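Local coordinates for coat protein (Pseudomonas phage PP7, PDB 2QUD) that self-assembles as dimers into an icosahedral T=3 capsid, packages the viral RNA genome and represses translation of the viral replicase, at residues T18-Q23 and E32-P37; R28-E33 and R43-L48; P37-L42 and P74-T79; V59-D64 and W82-T87. All coordinates share one frame; numbering follows the deposited sequence.

Contact 1. Residues T18-Q23 and E32-P37; sequences TLTEIQ and EEKVGP
T20 and E32 face each other as an antiparallel hydrogen-bonded pair: T20 N donates to E32 O at 2.8 Å, almost straight (172°), and E32 N returns a bond of 2.8 Å to T20 O. After E32 the chain runs on as loop through K34-P37. E33 runs alongside the T18 backbone, CG 3.5 Å from T18 O, and carries its carboxylate on to R17. K34, the centre of an inverse gamma turn, sends its extended chain back over the pair. It crosses T20 at about a right angle and runs head to tail past I22, K34 CE 3.6 Å from I22 CG2. In I22, CG1 stands between backbone N and carbonyl carbon (chi1 62°), and from there CD1 reaches E32 CB at 4.0 Å; the E32 carboxylate continues to R41 and R43. Water fills in where the backbones part. One molecule bonds T18 O, T20 OG1 and K34 N, a second joins T18 N to E33 OE2, and a third links E21 O to K34 NZ (2.9 Å). This is the open end of the antiparallel hairpin of strands 15-24 and 29-32; nearer its turn, I22 and Q23 both face I30 in a classic beta bulge.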
# COMPACT_ATOMS: atom_id res chain seq x y z
N THR A 18 8.34 14.38 -7.16
CA THR A 18 8.69 13.61 -8.36
C THR A 18 9.74 12.58 -8.00
O THR A 18 10.77 12.94 -7.48
CB THR A 18 9.22 14.53 -9.48
OG1 THR A 18 8.21 15.50 -9.80
CG2 THR A 18 9.64 13.73 -10.72
N LEU A 19 9.47 11.32 -8.32
CA LEU A 19 10.41 10.23 -8.12
C LEU A 19 10.90 9.74 -9.47
O LEU A 19 10.10 9.35 -10.32
CB LEU A 19 9.78 9.09 -7.34
CG LEU A 19 9.56 9.38 -5.86
CD1 LEU A 19 8.12 9.78 -5.61
CD2 LEU A 19 9.96 8.16 -5.08
N THR A 20 12.22 9.73 -9.62
CA THR A 20 12.91 9.43 -10.88
C THR A 20 13.54 8.07 -10.85
O THR A 20 14.19 7.71 -9.86
CB THR A 20 14.01 10.50 -11.14
OG1 THR A 20 13.39 11.80 -11.16
CG2 THR A 20 14.70 10.26 -12.42
N GLU A 21 13.35 7.34 -11.93
CA GLU A 21 13.94 6.00 -12.03
C GLU A 21 15.46 6.10 -12.05
O GLU A 21 16.04 6.84 -12.86
CB GLU A 21 13.45 5.28 -13.27
CG GLU A 21 13.65 3.76 -13.25
CD GLU A 21 13.16 3.11 -14.53
OE1 GLU A 21 12.26 2.22 -14.48
OE2 GLU A 21 13.72 3.45 -15.59
N ILE A 22 16.10 5.37 -11.12
CA ILE A 22 17.55 5.27 -11.04
C ILE A 22 18.11 3.86 -11.34
O ILE A 22 19.33 3.71 -11.56
CB ILE A 22 18.08 5.81 -9.68
CG1 ILE A 22 17.57 5.02 -8.50
CG2 ILE A 22 17.63 7.29 -9.52
CD1 ILE A 22 18.37 5.25 -7.23
N GLN A 23 17.25 2.85 -11.34
CA GLN A 23 17.61 1.45 -11.64
C GLN A 23 16.40 0.75 -12.26
O GLN A 23 15.26 0.98 -11.82
CB GLN A 23 18.03 0.71 -10.37
CG GLN A 23 18.62 -0.65 -10.65
CD GLN A 23 18.99 -1.37 -9.39
OE1 GLN A 23 18.32 -2.32 -8.98
NE2 GLN A 23 20.05 -0.91 -8.77
N GLU A 32 13.92 7.36 -7.10
CA GLU A 32 14.34 8.20 -5.99
C GLU A 32 13.91 9.64 -6.24
O GLU A 32 13.92 10.09 -7.39
CB GLU A 32 15.86 8.08 -5.85
CG GLU A 32 16.56 9.16 -5.15
CD GLU A 32 18.04 8.93 -5.18
OE1 GLU A 32 18.75 9.63 -5.96
OE2 GLU A 32 18.44 8.04 -4.42
N GLU A 33 13.56 10.34 -5.16
CA GLU A 33 13.29 11.75 -5.26
C GLU A 33 14.63 12.51 -5.28
O GLU A 33 15.31 12.58 -4.28
CB GLU A 33 12.43 12.25 -4.11
CG GLU A 33 12.04 13.68 -4.32
CD GLU A 33 11.30 14.28 -3.18
OE1 GLU A 33 11.46 13.81 -2.03
OE2 GLU A 33 10.56 15.24 -3.43
N LYS A 34 14.97 13.06 -6.44
CA LYS A 34 16.27 13.72 -6.63
C LYS A 34 16.26 15.15 -6.15
O LYS A 34 16.36 16.09 -6.94
CB LYS A 34 16.72 13.62 -8.08
CG LYS A 34 16.95 12.21 -8.50
CD LYS A 34 17.57 12.20 -9.90
CE LYS A 34 18.01 10.83 -10.32
NZ LYS A 34 18.77 10.98 -11.62
N VAL A 35 16.14 15.29 -4.83
CA VAL A 35 16.11 16.57 -4.12
C VAL A 35 16.99 16.39 -2.88
O VAL A 35 16.96 15.31 -2.26
CB VAL A 35 14.66 16.93 -3.70
CG1 VAL A 35 14.60 18.26 -2.94
CG2 VAL A 35 13.74 16.97 -4.93
N GLY A 36 17.75 17.41 -2.50
CA GLY A 36 18.56 17.34 -1.30
C GLY A 36 19.77 16.41 -1.40
O GLY A 36 20.06 15.90 -2.45
N PRO A 37 20.46 16.15 -0.28
CA PRO A 37 21.63 15.27 -0.35
C PRO A 37 21.20 13.87 -0.69
O PRO A 37 20.05 13.52 -0.49
CB PRO A 37 22.22 15.31 1.06
CG PRO A 37 21.15 15.86 1.92
CD PRO A 37 20.20 16.64 1.09
O HOH W 1 13.21 13.23 -8.76
O HOH W 2 10.07 16.37 -5.91
O HOH W 3 18.31 8.50 -13.10

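Contact 2. Residues R28-E33 and R43-L48; sequences RQIFEE and RLTASL. With GOL (glycerol), chain C.
R43, F31 and A46 lose the most surface where R28-E33 and R43-L48 pair as antiparallel strands, their axes 4.6 Å apart at 163°. F31 N donates to L44 O at 2.8 Å, and that same oxygen lies in the plane of the F31 ring at its edge, near CD1. Beside the bond F31 CB packs on L44 CB at 4.2 Å, on the face that also holds Q29 and A46. A46 is gripped through its backbone by two bonds with Q29; the one from Q29 N to A46 O is nearly straight at 171°. Next to its small methyl, Q29 OE1 takes a bond from glycerol O3 at 2.8 Å, while L48 N donates to glycerol O1 at 2.9 Å; the glycerol probably comes from the crystallisation liquor. On the face of I30 and T45, R43 has CG anti to its backbone N (chi1 -154°) and then bends, laying NE 3.4 Å from I30 CG2. Its NH2 meets E32 OE2 in a salt bridge whose hydrogen bond is weak. R43 binds RNA. R28 lies beside T45, R28 CD to T45 CG2 3.8 Å. Strand 29-32 is flanked by strand 15-24 and strand 43-50 by strand 56-68, with R43 against D64 and A46 against L61; P122, L123 and G124 of the second subunit pack over Q29, L44 and F31.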
# COMPACT_ATOMS: atom_id res chain seq x y z
N ARG A 28 14.13 -5.64 -10.33
CA ARG A 28 13.35 -4.55 -9.77
C ARG A 28 13.62 -3.21 -10.41
O ARG A 28 14.64 -3.03 -11.10
CB ARG A 28 13.63 -4.42 -8.28
CG ARG A 28 15.04 -4.01 -7.95
CD ARG A 28 15.41 -4.19 -6.47
NE ARG A 28 15.18 -5.55 -5.97
CZ ARG A 28 15.95 -6.60 -6.27
NH1 ARG A 28 17.00 -6.52 -7.08
NH2 ARG A 28 15.66 -7.78 -5.75
N GLN A 29 12.73 -2.26 -10.17
CA GLN A 29 12.97 -0.86 -10.44
C GLN A 29 13.16 -0.14 -9.13
O GLN A 29 12.57 -0.50 -8.13
CB GLN A 29 11.79 -0.22 -11.16
CG GLN A 29 11.49 -0.81 -12.49
CD GLN A 29 10.11 -0.44 -12.94
OE1 GLN A 29 9.15 -1.16 -12.65
NE2 GLN A 29 9.98 0.71 -13.59
N ILE A 30 13.97 0.92 -9.15
CA ILE A 30 14.15 1.82 -8.01
C ILE A 30 13.96 3.23 -8.52
O ILE A 30 14.56 3.60 -9.57
CB ILE A 30 15.52 1.67 -7.31
CG1 ILE A 30 15.76 0.22 -6.89
CG2 ILE A 30 15.58 2.57 -6.09
CD1 ILE A 30 17.06 0.05 -6.17
N PHE A 31 13.14 3.98 -7.82
CA PHE A 31 12.87 5.38 -8.11
C PHE A 31 13.34 6.18 -6.89
O PHE A 31 13.17 5.72 -5.74
CB PHE A 31 11.39 5.70 -8.33
CG PHE A 31 10.77 5.06 -9.58
CD1 PHE A 31 10.49 3.68 -9.57
CD2 PHE A 31 10.48 5.80 -10.71
CE1 PHE A 31 9.94 3.08 -10.70
CE2 PHE A 31 9.94 5.21 -11.83
CZ PHE A 31 9.64 3.88 -11.81
N GLU A 32 13.92 7.36 -7.10
CA GLU A 32 14.34 8.20 -5.99
C GLU A 32 13.91 9.64 -6.24
O GLU A 32 13.92 10.09 -7.39
CB GLU A 32 15.86 8.08 -5.85
CG GLU A 32 16.56 9.16 -5.15
CD GLU A 32 18.04 8.93 -5.18
OE1 GLU A 32 18.75 9.63 -5.96
OE2 GLU A 32 18.44 8.04 -4.42
N GLU A 33 13.56 10.34 -5.16
CA GLU A 33 13.29 11.75 -5.26
C GLU A 33 14.63 12.51 -5.28
O GLU A 33 15.31 12.58 -4.28
CB GLU A 33 12.43 12.25 -4.11
CG GLU A 33 12.04 13.68 -4.32
CD GLU A 33 11.30 14.28 -3.18
OE1 GLU A 33 11.46 13.81 -2.03
OE2 GLU A 33 10.56 15.24 -3.43
N ARG A 43 12.67 6.89 -1.51
CA ARG A 43 12.90 5.77 -2.41
C ARG A 43 11.62 4.95 -2.61
O ARG A 43 10.93 4.68 -1.64
CB ARG A 43 13.93 4.82 -1.80
CG ARG A 43 14.73 4.00 -2.81
CD ARG A 43 16.09 4.65 -3.10
NE ARG A 43 17.16 3.68 -3.30
CZ ARG A 43 18.46 3.96 -3.34
NH1 ARG A 43 19.33 2.98 -3.53
NH2 ARG A 43 18.91 5.21 -3.19
N LEU A 44 11.37 4.52 -3.84
CA LEU A 44 10.30 3.57 -4.17
C LEU A 44 10.92 2.45 -4.97
O LEU A 44 11.51 2.68 -6.02
CB LEU A 44 9.21 4.24 -5.01
CG LEU A 44 8.05 3.32 -5.48
CD1 LEU A 44 7.29 2.69 -4.27
CD2 LEU A 44 7.10 4.07 -6.41
N THR A 45 10.78 1.22 -4.47
CA THR A 45 11.25 0.05 -5.17
C THR A 45 10.02 -0.70 -5.65
O THR A 45 9.06 -0.87 -4.89
CB THR A 45 12.11 -0.80 -4.21
OG1 THR A 45 13.19 -0.01 -3.72
CG2 THR A 45 12.64 -2.08 -4.92
N ALA A 46 10.09 -1.20 -6.88
CA ALA A 46 8.96 -1.88 -7.50
C ALA A 46 9.39 -3.15 -8.25
O ALA A 46 10.41 -3.18 -8.91
CB ALA A 46 8.22 -0.93 -8.43
N SER A 47 8.62 -4.22 -8.07
CA SER A 47 8.85 -5.45 -8.82
C SER A 47 7.52 -6.06 -9.23
O SER A 47 6.49 -5.81 -8.62
CB SER A 47 9.68 -6.48 -8.06
OG SER A 47 9.03 -6.92 -6.92
N LEU A 48 7.58 -6.85 -10.29
CA LEU A 48 6.43 -7.53 -10.84
C LEU A 48 6.95 -8.88 -11.30
O LEU A 48 7.81 -8.94 -12.18
CB LEU A 48 5.89 -6.74 -12.02
CG LEU A 48 4.77 -7.32 -12.88
CD1 LEU A 48 3.62 -7.84 -12.02
CD2 LEU A 48 4.32 -6.24 -13.89
C1 GOL C . 10.92 -5.75 -12.09
O1 GOL C . 10.12 -6.81 -11.61
C2 GOL C . 10.33 -5.04 -13.31
O2 GOL C . 10.25 -5.94 -14.39
C3 GOL C . 8.97 -4.36 -13.12
O3 GOL C . 8.80 -3.82 -11.82

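Contact 3. Residues P37-L42 and P74-T79; sequences PLVGRL and PKVRYT
The puckered rings of P37 and P74 meet obliquely, P37 CB 3.5 Å from P74 CG, while the flat group of this region, the R41 guanidinium, is dressed from within its own loop. L38 CD1 sits over the centre of one guanidinium face, 3.7 Å above the plane. The nitrogens turn to other partners: NH1 forms a salt bridge with E32, NH2 bonds to G36 O, and NE makes a weak bond to V35 O. V39 is the main probe toward P74-T79. Its CG1, anti to the backbone N (chi1 167°), presses on V76 CG2 at 3.5 Å, tighter than usual for two methyl carbons. V39 also leans on P74, CB to CB 4.2 Å. What presents V39 is a type II beta turn from L38 to R41, closed by a weak bond from R41 N to L38 O. G40 holds the turn position with positive phi (93°), the usual place for glycine in a type II turn. G40 N lies 4.1 Å from V76 CG2. Between the two segments the contact is purely van der Waals and lies at the surface, laying the loop between strands 29-32 and 43-50 against the start of strand 76-89. Just beyond V76, R77 and Y78 form a classic beta bulge opposite D67, and Y78 OH bonds to T93 N and S96 OG of the second subunit.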
# COMPACT_ATOMS: atom_id res chain seq x y z
N PRO A 37 20.46 16.15 -0.28
CA PRO A 37 21.63 15.27 -0.35
C PRO A 37 21.20 13.87 -0.69
O PRO A 37 20.05 13.52 -0.49
CB PRO A 37 22.22 15.31 1.06
CG PRO A 37 21.15 15.86 1.92
CD PRO A 37 20.20 16.64 1.09
N LEU A 38 22.13 13.05 -1.19
CA LEU A 38 21.74 11.69 -1.60
C LEU A 38 21.25 10.82 -0.45
O LEU A 38 20.28 10.08 -0.59
CB LEU A 38 22.87 10.96 -2.34
CG LEU A 38 22.70 11.03 -3.86
CD1 LEU A 38 23.09 12.41 -4.36
CD2 LEU A 38 23.49 9.93 -4.52
N VAL A 39 21.91 10.93 0.69
CA VAL A 39 21.53 10.18 1.86
C VAL A 39 20.17 10.71 2.31
O VAL A 39 19.99 11.91 2.54
CB VAL A 39 22.56 10.32 3.01
CG1 VAL A 39 22.01 9.80 4.31
CG2 VAL A 39 23.85 9.59 2.64
N GLY A 40 19.24 9.78 2.44
CA GLY A 40 17.92 10.08 2.95
C GLY A 40 16.87 10.41 1.92
O GLY A 40 15.75 10.72 2.30
N ARG A 41 17.22 10.36 0.63
CA ARG A 41 16.22 10.62 -0.42
C ARG A 41 15.14 9.55 -0.35
O ARG A 41 15.43 8.36 -0.18
CB ARG A 41 16.79 10.65 -1.83
CG ARG A 41 17.66 11.85 -2.09
CD ARG A 41 18.33 11.82 -3.42
NE ARG A 41 18.95 13.11 -3.72
CZ ARG A 41 19.50 13.45 -4.88
NH1 ARG A 41 19.55 12.61 -5.89
NH2 ARG A 41 19.97 14.69 -5.05
N LEU A 42 13.91 10.02 -0.52
CA LEU A 42 12.73 9.15 -0.64
C LEU A 42 12.96 8.18 -1.78
O LEU A 42 13.40 8.59 -2.85
CB LEU A 42 11.49 9.98 -0.93
CG LEU A 42 10.15 9.24 -1.00
CD1 LEU A 42 9.79 8.63 0.38
CD2 LEU A 42 9.09 10.23 -1.47
N PRO A 74 24.73 15.00 6.20
CA PRO A 74 23.54 14.16 6.19
C PRO A 74 23.81 12.74 6.69
O PRO A 74 24.78 12.09 6.25
CB PRO A 74 23.10 14.15 4.73
CG PRO A 74 24.17 14.80 3.94
CD PRO A 74 25.04 15.56 4.87
N LYS A 75 22.98 12.30 7.63
CA LYS A 75 22.99 10.94 8.17
C LYS A 75 21.55 10.51 8.39
O LYS A 75 20.74 11.30 8.88
CB LYS A 75 23.72 10.91 9.51
CG LYS A 75 23.99 9.52 10.04
CD LYS A 75 24.82 9.57 11.32
CE LYS A 75 25.02 8.18 11.91
NZ LYS A 75 26.04 8.19 13.00
N VAL A 76 21.23 9.26 8.06
CA VAL A 76 19.89 8.70 8.32
C VAL A 76 19.77 8.37 9.81
O VAL A 76 20.59 7.62 10.36
CB VAL A 76 19.60 7.43 7.47
CG1 VAL A 76 18.22 6.85 7.81
CG2 VAL A 76 19.72 7.74 5.97
N ARG A 77 18.77 8.97 10.44
CA ARG A 77 18.40 8.70 11.83
C ARG A 77 17.54 7.42 11.92
O ARG A 77 17.79 6.53 12.74
CB ARG A 77 17.61 9.91 12.34
CG ARG A 77 17.45 10.01 13.83
CD ARG A 77 16.33 10.97 14.19
NE ARG A 77 16.51 12.30 13.60
CZ ARG A 77 15.58 13.26 13.58
NH1 ARG A 77 14.37 13.08 14.11
NH2 ARG A 77 15.86 14.43 13.01
N TYR A 78 16.51 7.35 11.09
CA TYR A 78 15.64 6.16 11.04
C TYR A 78 14.97 6.14 9.68
O TYR A 78 14.95 7.18 8.99
CB TYR A 78 14.59 6.11 12.17
CG TYR A 78 13.66 7.30 12.26
CD1 TYR A 78 12.55 7.42 11.44
CD2 TYR A 78 13.90 8.32 13.17
CE1 TYR A 78 11.71 8.54 11.50
CE2 TYR A 78 13.05 9.44 13.25
CZ TYR A 78 11.97 9.54 12.40
OH TYR A 78 11.14 10.63 12.49
N THR A 79 14.44 4.98 9.33
CA THR A 79 13.74 4.79 8.07
C THR A 79 12.40 4.13 8.38
O THR A 79 12.33 3.13 9.09
CB THR A 79 14.53 3.93 7.07
OG1 THR A 79 15.83 4.52 6.87
CG2 THR A 79 13.78 3.85 5.69

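Contact 4. Residues V59-D64 and W82-T87; sequences VNLKLD and WSHDVT
N60 and D85 are brought side by side by different first torsions: N60 CG lies anti to the carbonyl carbon (chi1 -71°), D85 CG anti to the backbone N (chi1 -170°). The side chains point the same way, with amide and carboxylate planes 71° apart, and the bond from N60 ND2 to D85 OD1 is weak at 3.4 Å. N60 ND2 also donates to a water at 2.6 Å, which in turn donates to H84 O and so holds the amide to the neighbouring backbone. D85 has a stronger partner in R58, joined to its OD2 by a salt bridge. The backbones run antiparallel, axes 4.5 Å apart, in hydrogen-bonded pairs V59-V86, L61-H84 and L63-W82. The shortest of the backbone bonds across the pair, H84 N to L61 O, is 2.7 Å, and L61 O also stands at the edge of the H84 ring. H84 CD2 packs on L61 CB at 3.9 Å, and V59 and V86 meet through their CB atoms at 4.0 Å. These side chains share the face of L63 and W82, where W82 rests on V113 and V117 of helix 111-119. W82-T87 pairs antiparallel with a strand of the second subunit, carrying the sheet across the dimer; W82 NE1 bonds to H84 ND1 of that subunit, and H84 ND1 to its W82 NE1. The two faces differ in chemistry: one is largely apolar and buried beneath helices, while the other carries polar and charged side chains, among them the RNA-binding K62, D64, S83 and T87, consistent with this face meeting RNA.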
# COMPACT_ATOMS: atom_id res chain seq x y z
N VAL A 59 2.90 -8.19 -7.43
CA VAL A 59 3.42 -6.82 -7.46
C VAL A 59 3.92 -6.46 -6.08
O VAL A 59 3.20 -6.63 -5.09
CB VAL A 59 2.32 -5.80 -7.84
CG1 VAL A 59 2.83 -4.38 -7.67
CG2 VAL A 59 1.80 -6.04 -9.24
N ASN A 60 5.17 -6.01 -5.99
CA ASN A 60 5.69 -5.51 -4.74
C ASN A 60 6.09 -4.06 -4.92
O ASN A 60 6.76 -3.74 -5.90
CB ASN A 60 6.87 -6.34 -4.25
CG ASN A 60 6.45 -7.70 -3.77
OD1 ASN A 60 6.42 -8.66 -4.53
ND2 ASN A 60 6.08 -7.78 -2.50
N LEU A 61 5.62 -3.19 -4.03
CA LEU A 61 6.04 -1.81 -4.00
C LEU A 61 6.54 -1.54 -2.60
O LEU A 61 5.89 -1.91 -1.65
CB LEU A 61 4.86 -0.88 -4.26
CG LEU A 61 4.06 -1.05 -5.57
CD1 LEU A 61 2.84 -0.06 -5.67
CD2 LEU A 61 5.02 -0.91 -6.76
N LYS A 62 7.67 -0.86 -2.46
CA LYS A 62 8.27 -0.55 -1.13
C LYS A 62 8.66 0.92 -1.14
O LYS A 62 9.58 1.32 -1.84
CB LYS A 62 9.50 -1.42 -0.85
CG LYS A 62 10.20 -1.22 0.50
CD LYS A 62 11.33 -2.26 0.64
CE LYS A 62 11.92 -2.33 2.03
NZ LYS A 62 12.95 -3.41 2.08
N LEU A 63 7.93 1.71 -0.37
CA LEU A 63 8.25 3.13 -0.15
C LEU A 63 9.08 3.25 1.13
O LEU A 63 8.60 2.92 2.22
CB LEU A 63 6.98 3.94 -0.03
CG LEU A 63 7.13 5.45 -0.07
CD1 LEU A 63 7.64 5.98 -1.45
CD2 LEU A 63 5.83 6.15 0.31
N ASP A 64 10.33 3.72 0.95
CA ASP A 64 11.28 3.90 2.04
C ASP A 64 11.42 5.40 2.26
O ASP A 64 11.85 6.12 1.35
CB ASP A 64 12.65 3.31 1.69
CG ASP A 64 12.67 1.78 1.69
OD1 ASP A 64 12.03 1.16 2.56
OD2 ASP A 64 13.41 1.22 0.85
N TRP A 82 6.49 1.73 3.92
CA TRP A 82 5.19 1.19 3.59
C TRP A 82 5.25 0.38 2.34
O TRP A 82 5.44 0.89 1.28
CB TRP A 82 4.16 2.31 3.48
CG TRP A 82 2.72 1.91 3.41
CD1 TRP A 82 2.18 0.84 2.76
CD2 TRP A 82 1.62 2.62 3.97
NE1 TRP A 82 0.84 0.84 2.90
CE2 TRP A 82 0.46 1.93 3.63
CE3 TRP A 82 1.51 3.79 4.71
CZ2 TRP A 82 -0.79 2.37 4.03
CZ3 TRP A 82 0.32 4.20 5.09
CH2 TRP A 82 -0.83 3.50 4.78
N SER A 83 5.10 -0.92 2.51
CA SER A 83 5.20 -1.81 1.37
C SER A 83 3.84 -2.43 1.04
O SER A 83 2.97 -2.57 1.88
CB SER A 83 6.27 -2.88 1.59
OG SER A 83 5.96 -3.66 2.71
N HIS A 84 3.70 -2.77 -0.23
CA HIS A 84 2.51 -3.35 -0.84
C HIS A 84 2.87 -4.67 -1.45
O HIS A 84 3.90 -4.80 -2.09
CB HIS A 84 1.94 -2.43 -1.92
CG HIS A 84 1.70 -1.05 -1.45
ND1 HIS A 84 0.45 -0.58 -1.08
CD2 HIS A 84 2.56 -0.03 -1.23
CE1 HIS A 84 0.57 0.67 -0.67
NE2 HIS A 84 1.84 1.03 -0.75
N ASP A 85 1.98 -5.65 -1.29
CA ASP A 85 2.15 -6.96 -1.90
C ASP A 85 0.79 -7.27 -2.50
O ASP A 85 -0.18 -7.47 -1.78
CB ASP A 85 2.55 -7.97 -0.85
CG ASP A 85 2.98 -9.30 -1.43
OD1 ASP A 85 3.95 -9.84 -0.89
OD2 ASP A 85 2.37 -9.80 -2.40
N VAL A 86 0.72 -7.30 -3.83
CA VAL A 86 -0.55 -7.46 -4.55
C VAL A 86 -0.47 -8.77 -5.35
O VAL A 86 0.46 -8.99 -6.14
CB VAL A 86 -0.87 -6.25 -5.49
CG1 VAL A 86 -2.33 -6.29 -5.96
CG2 VAL A 86 -0.52 -4.87 -4.85
N THR A 87 -1.48 -9.61 -5.16
CA THR A 87 -1.61 -10.89 -5.84
C THR A 87 -2.74 -10.72 -6.86
O THR A 87 -3.90 -10.50 -6.48
CB THR A 87 -1.94 -12.04 -4.89
OG1 THR A 87 -0.85 -12.24 -3.99
CG2 THR A 87 -2.16 -13.33 -5.66
O HOH W 4 6.13 -5.74 -0.81

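Overall arrangement
All four contacts reach one antiparallel sheet whose strands follow chain order. Contact 1 and contact 2 share E32 and E33 and lie about 10 Å apart between centres; contact 2 and contact 4 are likewise about 10 Å apart, joined by backbone bonds from K62 N to T45 O and D64 N to R43 O. R43 of contact 2 and K62, D64, S83 and T87 of contact 4 all bind RNA, consistent with an RNA-binding surface across strands 43-50, 56-68 and 76-89. Contact 3 sits at the periphery, about 20 Å from contact 4 between centres, yet its L42 packs on L63 and D64. Contacts 2, 3 and 4 also touch the second subunit.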